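Local atomic coordinates of glutathione S-transferase (Sphingobium chungbukense, PDB entry 6M1T), a protein that binds glutathione and, as a beta-class glutathione S-transferase, probably transfers it to electrophilic compounds in detoxification. Residues C10-A13 / P14-L18; E61-E65 / N66-L70; F151-A154 / D155-L158. One frame throughout, in Å; residues are numbered along the deposited sequence.

Interaction 1 (C10-A13 / P14-L18); sequences CSLA and PHIAL. With GSH (glutathione), chain C.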
loop_
_atom_site.group_PDB
_atom_site.type_symbol
_atom_site.label_atom_id
_atom_site.label_comp_id
_atom_site.label_asym_id
_atom_site.label_seq_id
_atom_site.Cartn_x
_atom_site.Cartn_y
_atom_site.Cartn_z
ATOM N N CYS A 10 4.898 12.138 5.490
ATOM C CA CYS A 10 4.300 11.692 4.207
ATOM C C CYS A 10 2.988 12.455 3.960
ATOM O O CYS A 10 2.515 12.480 2.762
ATOM C CB CYS A 10 4.118 10.184 4.174
ATOM S SG CYS A 10 3.041 9.723 5.544
ATOM N N SER A 11 2.435 13.142 4.975
ATOM C CA SER A 11 1.283 14.083 4.827
ATOM C C SER A 11 1.566 15.260 3.879
ATOM O O SER A 11 0.565 15.875 3.361
ATOM C CB SER A 11 0.783 14.581 6.175
ATOM O OG SER A 11 1.839 15.045 6.985
ATOM N N LEU A 12 2.838 15.602 3.651
ATOM C CA LEU A 12 3.177 16.643 2.633
ATOM C C LEU A 12 2.566 16.265 1.278
ATOM O O LEU A 12 2.205 17.157 0.527
ATOM C CB LEU A 12 4.689 16.822 2.600
ATOM C CG LEU A 12 5.256 17.844 1.620
ATOM C CD1 LEU A 12 4.733 19.258 1.881
ATOM C CD2 LEU A 12 6.762 17.821 1.718
ATOM N N ALA A 13 2.416 14.971 0.961
ATOM C CA ALA A 13 1.963 14.550 -0.374
ATOM C C ALA A 13 0.539 15.044 -0.643
ATOM O O ALA A 13 0.320 15.808 -1.609
ATOM C CB ALA A 13 2.109 13.061 -0.575
ATOM N N PRO A 14 -0.455 14.707 0.208
ATOM C CA PRO A 14 -1.791 15.250 0.024
ATOM C C PRO A 14 -1.831 16.780 0.193
ATOM O O PRO A 14 -2.688 17.418 -0.456
ATOM C CB PRO A 14 -2.684 14.473 1.014
ATOM C CG PRO A 14 -1.714 13.877 1.972
ATOM C CD PRO A 14 -0.407 13.653 1.225
ATOM N N HIS A 15 -0.956 17.354 1.021
ATOM C CA HIS A 15 -0.828 18.842 1.123
ATOM C C HIS A 15 -0.555 19.418 -0.278
ATOM O O HIS A 15 -1.287 20.347 -0.719
ATOM C CB HIS A 15 0.271 19.217 2.133
ATOM C CG HIS A 15 0.277 20.652 2.547
ATOM N ND1 HIS A 15 1.132 21.134 3.527
ATOM C CD2 HIS A 15 -0.501 21.684 2.179
ATOM C CE1 HIS A 15 0.936 22.446 3.669
ATOM N NE2 HIS A 15 -0.099 22.796 2.888
ATOM N N ILE A 16 0.472 18.931 -0.946
ATOM C CA ILE A 16 0.815 19.382 -2.333
ATOM C C ILE A 16 -0.385 19.141 -3.278
ATOM O O ILE A 16 -0.725 20.029 -4.058
ATOM C CB ILE A 16 2.100 18.706 -2.816
ATOM C CG1 ILE A 16 3.297 19.229 -2.032
ATOM C CG2 ILE A 16 2.263 18.880 -4.327
ATOM C CD1 ILE A 16 4.547 18.398 -2.112
ATOM N N ALA A 17 -1.014 17.971 -3.220
ATOM C CA ALA A 17 -2.125 17.567 -4.116
ATOM C C ALA A 17 -3.311 18.533 -3.996
ATOM O O ALA A 17 -3.923 18.875 -5.020
ATOM C CB ALA A 17 -2.529 16.118 -3.836
ATOM N N LEU A 18 -3.711 18.894 -2.783
ATOM C CA LEU A 18 -4.808 19.860 -2.569
ATOM C C LEU A 18 -4.436 21.219 -3.181
ATOM O O LEU A 18 -5.370 21.883 -3.701
ATOM C CB LEU A 18 -5.104 19.974 -1.070
ATOM C CG LEU A 18 -5.795 18.746 -0.488
ATOM C CD1 LEU A 18 -5.673 18.731 1.018
ATOM C CD2 LEU A 18 -7.245 18.692 -0.909
HETATM N N1 GSH C . 0.238 3.561 5.629
HETATM C CA1 GSH C . 0.045 4.958 6.057
HETATM C C1 GSH C . -0.265 5.841 4.841
HETATM O O11 GSH C . 0.145 5.426 3.749
HETATM O O12 GSH C . -0.913 6.921 5.057
HETATM C CB1 GSH C . 1.327 5.411 6.763
HETATM C CG1 GSH C . 1.192 6.688 7.547
HETATM C CD1 GSH C . 2.456 6.922 8.373
HETATM O OE1 GSH C . 3.237 6.012 8.679
HETATM N N2 GSH C . 2.635 8.166 8.795
HETATM C CA2 GSH C . 3.710 8.621 9.653
HETATM C C2 GSH C . 3.242 8.830 11.082
HETATM O O2 GSH C . 2.209 9.464 11.304
HETATM C CB2 GSH C . 4.356 9.898 9.116
HETATM S SG2 GSH C . 5.360 9.638 7.620
HETATM N N3 GSH C . 3.951 8.233 12.023
HETATM C CA3 GSH C . 3.652 8.369 13.427
HETATM C C3 GSH C . 3.489 7.019 14.131
HETATM O O31 GSH C . 3.415 5.998 13.418
HETATM O O32 GSH C . 3.412 7.033 15.378
#
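Ser-11 O takes the backbone N-H of His-15 at 3.2 Å, the first of three successive i to i+4 bonds that open helix 12-21. Ile-16 N follows with a 2.9 Å bond to Leu-12 O that is almost straight at the hydrogen (170°), and Ala-17 N reaches Ala-13 O at 3.0 Å. Pro-14 has no N-H to give, so Cys-10 O is met differently: Ala-13 N donates to it across a tighter turn, and Asn-66 ND2 brings a second hydrogen. The polar side chains also find mates. Ser-11 OG is bonded to Ser-6 N, while the His-15 ring is held at both nitrogens, ND1 by Glu-198 and NE2 by Arg-19. With CG anti to the backbone N (chi1 -167°), this imidazole is carried away from residues 10-13 towards those partners. Beside it, the apolar flank of the turn is closed where Leu-12 CG meets Ile-16 CD1 at 3.8 Å, the two side chains crossing at a slant; helix 189-198 packs against both. Cys-10 faces glutathione, its SG 3.1 Å from SG2 of the ligand. That spacing is too long for a disulfide bond but closer than ordinary sulfur contact, so the two are unbonded in this model, and the cysteine is presented directly to the thiol end of glutathione from the loop just before the helix.

Interaction 2 (E61-E65 / N66-L70); sequences ETLTE and NPAIL. With GSH (glutathione), chain C.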
loop_
_atom_site.group_PDB
_atom_site.type_symbol
_atom_site.label_atom_id
_atom_site.label_comp_id
_atom_site.label_asym_id
_atom_site.label_seq_id
_atom_site.Cartn_x
_atom_site.Cartn_y
_atom_site.Cartn_z
ATOM N N GLU A 61 -16.701 12.877 7.619
ATOM C CA GLU A 61 -16.075 11.536 7.522
ATOM C C GLU A 61 -14.558 11.716 7.354
ATOM O O GLU A 61 -14.197 12.601 6.623
ATOM C CB GLU A 61 -16.614 10.788 6.326
ATOM C CG GLU A 61 -15.961 9.446 6.197
ATOM C CD GLU A 61 -16.471 8.599 5.053
ATOM O OE1 GLU A 61 -17.298 9.111 4.208
ATOM O OE2 GLU A 61 -16.042 7.416 5.013
ATOM N N THR A 62 -13.735 10.878 7.991
ATOM C CA THR A 62 -12.253 10.929 7.875
ATOM C C THR A 62 -11.774 9.752 7.019
ATOM O O THR A 62 -12.133 8.585 7.323
ATOM C CB THR A 62 -11.586 10.990 9.259
ATOM O OG1 THR A 62 -11.978 12.215 9.873
ATOM C CG2 THR A 62 -10.072 10.929 9.207
ATOM N N LEU A 63 -10.923 10.039 6.037
ATOM C CA LEU A 63 -10.238 9.042 5.194
ATOM C C LEU A 63 -8.768 8.938 5.634
ATOM O O LEU A 63 -8.146 9.977 5.982
ATOM C CB LEU A 63 -10.380 9.567 3.771
ATOM C CG LEU A 63 -10.262 8.603 2.609
ATOM C CD1 LEU A 63 -11.266 7.444 2.732
ATOM C CD2 LEU A 63 -10.488 9.382 1.318
ATOM N N THR A 64 -8.224 7.726 5.688
ATOM C CA THR A 64 -6.800 7.503 6.033
ATOM C C THR A 64 -6.118 6.747 4.894
ATOM O O THR A 64 -6.832 6.214 4.020
ATOM C CB THR A 64 -6.620 6.749 7.354
ATOM O OG1 THR A 64 -7.280 5.500 7.211
ATOM C CG2 THR A 64 -7.189 7.465 8.555
ATOM N N GLU A 65 -4.786 6.694 4.946
ATOM C CA GLU A 65 -3.910 6.019 3.955
ATOM C C GLU A 65 -3.721 6.934 2.747
ATOM O O GLU A 65 -4.704 7.222 2.014
ATOM C CB GLU A 65 -4.459 4.649 3.523
ATOM C CG GLU A 65 -4.698 3.675 4.669
ATOM C CD GLU A 65 -3.451 3.170 5.356
ATOM O OE1 GLU A 65 -3.552 2.868 6.568
ATOM O OE2 GLU A 65 -2.378 3.044 4.672
ATOM N N ASN A 66 -2.469 7.285 2.500
ATOM C CA ASN A 66 -2.041 8.158 1.374
ATOM C C ASN A 66 -2.666 7.704 0.064
ATOM O O ASN A 66 -3.232 8.528 -0.659
ATOM C CB ASN A 66 -0.521 8.278 1.328
ATOM C CG ASN A 66 -0.094 9.657 1.776
ATOM O OD1 ASN A 66 -0.806 10.623 1.516
ATOM N ND2 ASN A 66 1.006 9.749 2.471
ATOM N N PRO A 67 -2.560 6.415 -0.309
ATOM C CA PRO A 67 -3.110 5.978 -1.593
ATOM C C PRO A 67 -4.593 6.324 -1.799
ATOM O O PRO A 67 -4.982 6.807 -2.915
ATOM C CB PRO A 67 -2.842 4.464 -1.551
ATOM C CG PRO A 67 -1.597 4.328 -0.730
ATOM C CD PRO A 67 -1.786 5.354 0.379
ATOM N N ALA A 68 -5.432 6.145 -0.769
ATOM C CA ALA A 68 -6.868 6.491 -0.828
ATOM C C ALA A 68 -7.059 8.014 -0.836
ATOM O O ALA A 68 -7.871 8.515 -1.612
ATOM C CB ALA A 68 -7.588 5.845 0.325
ATOM N N ILE A 69 -6.335 8.735 0.019
ATOM C CA ILE A 69 -6.463 10.207 0.171
ATOM C C ILE A 69 -6.076 10.860 -1.138
ATOM O O ILE A 69 -6.812 11.717 -1.581
ATOM C CB ILE A 69 -5.628 10.713 1.366
ATOM C CG1 ILE A 69 -6.265 10.203 2.659
ATOM C CG2 ILE A 69 -5.513 12.232 1.343
ATOM C CD1 ILE A 69 -5.445 10.382 3.911
ATOM N N LEU A 70 -4.953 10.452 -1.694
ATOM C CA LEU A 70 -4.378 11.059 -2.906
ATOM C C LEU A 70 -5.332 10.834 -4.080
ATOM O O LEU A 70 -5.614 11.804 -4.824
ATOM C CB LEU A 70 -2.993 10.470 -3.143
ATOM C CG LEU A 70 -1.884 11.014 -2.211
ATOM C CD1 LEU A 70 -0.628 10.192 -2.396
ATOM C CD2 LEU A 70 -1.628 12.494 -2.470
HETATM N N1 GSH C . 0.238 3.561 5.629
HETATM C CA1 GSH C . 0.045 4.958 6.057
HETATM C C1 GSH C . -0.265 5.841 4.841
HETATM O O11 GSH C . 0.145 5.426 3.749
HETATM O O12 GSH C . -0.913 6.921 5.057
HETATM C CB1 GSH C . 1.327 5.411 6.763
HETATM C CG1 GSH C . 1.192 6.688 7.547
HETATM C CD1 GSH C . 2.456 6.922 8.373
HETATM O OE1 GSH C . 3.237 6.012 8.679
HETATM N N2 GSH C . 2.635 8.166 8.795
HETATM C CA2 GSH C . 3.710 8.621 9.653
HETATM C C2 GSH C . 3.242 8.830 11.082
HETATM O O2 GSH C . 2.209 9.464 11.304
HETATM C CB2 GSH C . 4.356 9.898 9.116
HETATM S SG2 GSH C . 5.360 9.638 7.620
HETATM N N3 GSH C . 3.951 8.233 12.023
HETATM C CA3 GSH C . 3.652 8.369 13.427
HETATM C C3 GSH C . 3.489 7.019 14.131
HETATM O O31 GSH C . 3.415 5.998 13.418
HETATM O O32 GSH C . 3.412 7.033 15.378
#
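Glu-65 OE2 is gripped by three groups: it accepts the amino group N1 of glutathione at 2.8 Å, Ser-99 OG of the second subunit is hydrogen-bonded to it, and Ser-103 OG of that subunit adds a weak bond. The side chain leaves with CG anti to its own carbonyl carbon and then bends at chi2 (-69°), which brings the carboxylate round to the ligand. The next residue holds the other end of the same amino acid group. Asn-66 N donates to carboxylate oxygen O12 of glutathione at 3.0 Å and, more weakly, to O11 at 3.4 Å, so the ligand's ammonium and carboxylate are read by adjacent residues. The ligand carboxylate lies at the N-terminus of helix 66-75, whose dipole would probably favour a negative charge there. Glu-65 is the N-cap residue, and its carbonyl O receives Ile-69 N at 3.0 Å. The Ile-69 methyl CD1 packs against the carbonyl O of Leu-63 at 3.4 Å, and an apolar contact, Leu-63 CG to Ile-69 CG1 at 4.3 Å, joins strand to helix. Strand 62-64, an outermost strand of the sheet, thus runs into helix 66-75 at 128° between the short segments; the helix packs on helices 12-21 and 153-162, and the second subunit covers the Glu-65 side.

Interaction 3 (F151-A154 / D155-L158); sequences FSVA and DIYL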
loop_
_atom_site.group_PDB
_atom_site.type_symbol
_atom_site.label_atom_id
_atom_site.label_comp_id
_atom_site.label_asym_id
_atom_site.label_seq_id
_atom_site.Cartn_x
_atom_site.Cartn_y
_atom_site.Cartn_z
ATOM N N PHE A 151 1.886 14.561 -15.030
ATOM C CA PHE A 151 2.124 14.809 -13.593
ATOM C C PHE A 151 0.950 14.251 -12.793
ATOM O O PHE A 151 -0.249 14.525 -13.113
ATOM C CB PHE A 151 2.374 16.287 -13.340
ATOM C CG PHE A 151 2.768 16.560 -11.919
ATOM C CD1 PHE A 151 4.010 16.165 -11.449
ATOM C CD2 PHE A 151 1.925 17.252 -11.073
ATOM C CE1 PHE A 151 4.393 16.435 -10.142
ATOM C CE2 PHE A 151 2.301 17.494 -9.753
ATOM C CZ PHE A 151 3.529 17.087 -9.292
ATOM N N SER A 152 1.270 13.440 -11.775
ATOM C CA SER A 152 0.250 12.671 -11.029
ATOM C C SER A 152 0.524 12.671 -9.518
ATOM O O SER A 152 1.637 12.967 -9.082
ATOM C CB SER A 152 0.166 11.269 -11.535
ATOM O OG SER A 152 1.154 10.467 -10.935
ATOM N N VAL A 153 -0.473 12.246 -8.754
ATOM C CA VAL A 153 -0.287 12.070 -7.284
ATOM C C VAL A 153 0.856 11.084 -7.011
ATOM O O VAL A 153 1.472 11.180 -5.944
ATOM C CB VAL A 153 -1.591 11.665 -6.591
ATOM C CG1 VAL A 153 -2.514 12.866 -6.535
ATOM C CG2 VAL A 153 -2.275 10.462 -7.255
ATOM N N ALA A 154 1.201 10.198 -7.947
ATOM C CA ALA A 154 2.309 9.243 -7.731
ATOM C C ALA A 154 3.617 10.016 -7.758
ATOM O O ALA A 154 4.499 9.690 -6.961
ATOM C CB ALA A 154 2.284 8.122 -8.749
ATOM N N ASP A 155 3.768 11.003 -8.650
ATOM C CA ASP A 155 4.987 11.863 -8.657
ATOM C C ASP A 155 5.014 12.660 -7.332
ATOM O O ASP A 155 6.067 12.859 -6.745
ATOM C CB ASP A 155 4.990 12.852 -9.836
ATOM C CG ASP A 155 4.986 12.188 -11.212
ATOM O OD1 ASP A 155 5.942 11.492 -11.512
ATOM O OD2 ASP A 155 4.006 12.329 -11.928
ATOM N N ILE A 156 3.879 13.194 -6.917
ATOM C CA ILE A 156 3.840 14.000 -5.664
ATOM C C ILE A 156 4.330 13.119 -4.502
ATOM O O ILE A 156 5.149 13.531 -3.714
ATOM C CB ILE A 156 2.443 14.561 -5.403
ATOM C CG1 ILE A 156 2.005 15.582 -6.473
ATOM C CG2 ILE A 156 2.477 15.171 -3.994
ATOM C CD1 ILE A 156 0.541 16.015 -6.326
ATOM N N TYR A 157 3.811 11.917 -4.405
ATOM C CA TYR A 157 4.122 10.984 -3.290
ATOM C C TYR A 157 5.604 10.583 -3.315
ATOM O O TYR A 157 6.292 10.695 -2.287
ATOM C CB TYR A 157 3.200 9.801 -3.457
ATOM C CG TYR A 157 3.028 8.896 -2.268
ATOM C CD1 TYR A 157 3.265 9.298 -0.962
ATOM C CD2 TYR A 157 2.481 7.645 -2.489
ATOM C CE1 TYR A 157 3.044 8.423 0.102
ATOM C CE2 TYR A 157 2.220 6.779 -1.446
ATOM C CZ TYR A 157 2.488 7.170 -0.150
ATOM O OH TYR A 157 2.264 6.256 0.853
ATOM N N LEU A 158 6.130 10.232 -4.505
ATOM C CA LEU A 158 7.552 9.852 -4.655
ATOM C C LEU A 158 8.405 11.052 -4.276
ATOM O O LEU A 158 9.352 10.867 -3.498
ATOM C CB LEU A 158 7.866 9.386 -6.079
ATOM C CG LEU A 158 9.331 9.063 -6.370
ATOM C CD1 LEU A 158 9.886 8.019 -5.386
ATOM C CD2 LEU A 158 9.479 8.602 -7.823
HETATM O O HOH W 1 2.901 10.057 -12.943
#
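This is a helix N-terminal capping contact, in which residues 151-154 turn into the first turn of helix 153-162, a buried helix of the C-terminal domain. The two side chains cap the helix end from both directions: Ser-152 OG accepts Ala-154 N at 3.0 Å, and Asp-155 OD2 accepts Ser-152 N, also at 3.0 Å, through the lone pair anti to the other carboxylate oxygen. A water lies 2.7 Å from both Ser-152 OG and Asp-155 OD2, donating to the latter, while OD1 is taken by Tyr-181 OH and Tyr-146 N. Phe-151, with CG anti to the backbone N (chi1 -174°), is folded back along the helix start. Its CE1 lies 3.6 Å from Asp-155 CB, with ring and carboxylate planes only 8° apart, and its CZ meets Ile-156 CG1 at 3.5 Å. An alanine in place of Asp-155 would remove the carboxylate and is likely to leave Ser-152 N and Tyr-181 OH without their acceptor, weakening the helix start. Behind the cap, Ile-156 N donates to Ser-152 O and Tyr-157 N to Val-153 O, and Tyr-157 extends to the glutathione pocket. Ser-152 at the N-cap and Asp-155 three residues on form a capping box, here heading a helix that lines the ligand site.

Overall arrangement
All three interactions are buried helix beginnings, but they differ in what the helix end is used for. Interactions 1 and 2 belong to the thioredoxin-like N-terminal domain and touch the same glutathione, interaction 1 at its sulfur and interaction 2 at its amino acid end; interaction 2 lies farther from the chain centre and also meets the second subunit. Interaction 3, in the C-terminal domain, reaches the ligand through Tyr-157; its polar bonds mostly serve the cap, though Asp-155 also reaches Tyr-181 and Tyr-146. The three helices pack together: Pro-14 rests on Asn-66 and Ile-69, Ile-156 CG2 comes within 3.7 Å of Ile-16 CG2, and Tyr-157 lies against Asn-66 and Leu-70, joining the two domains.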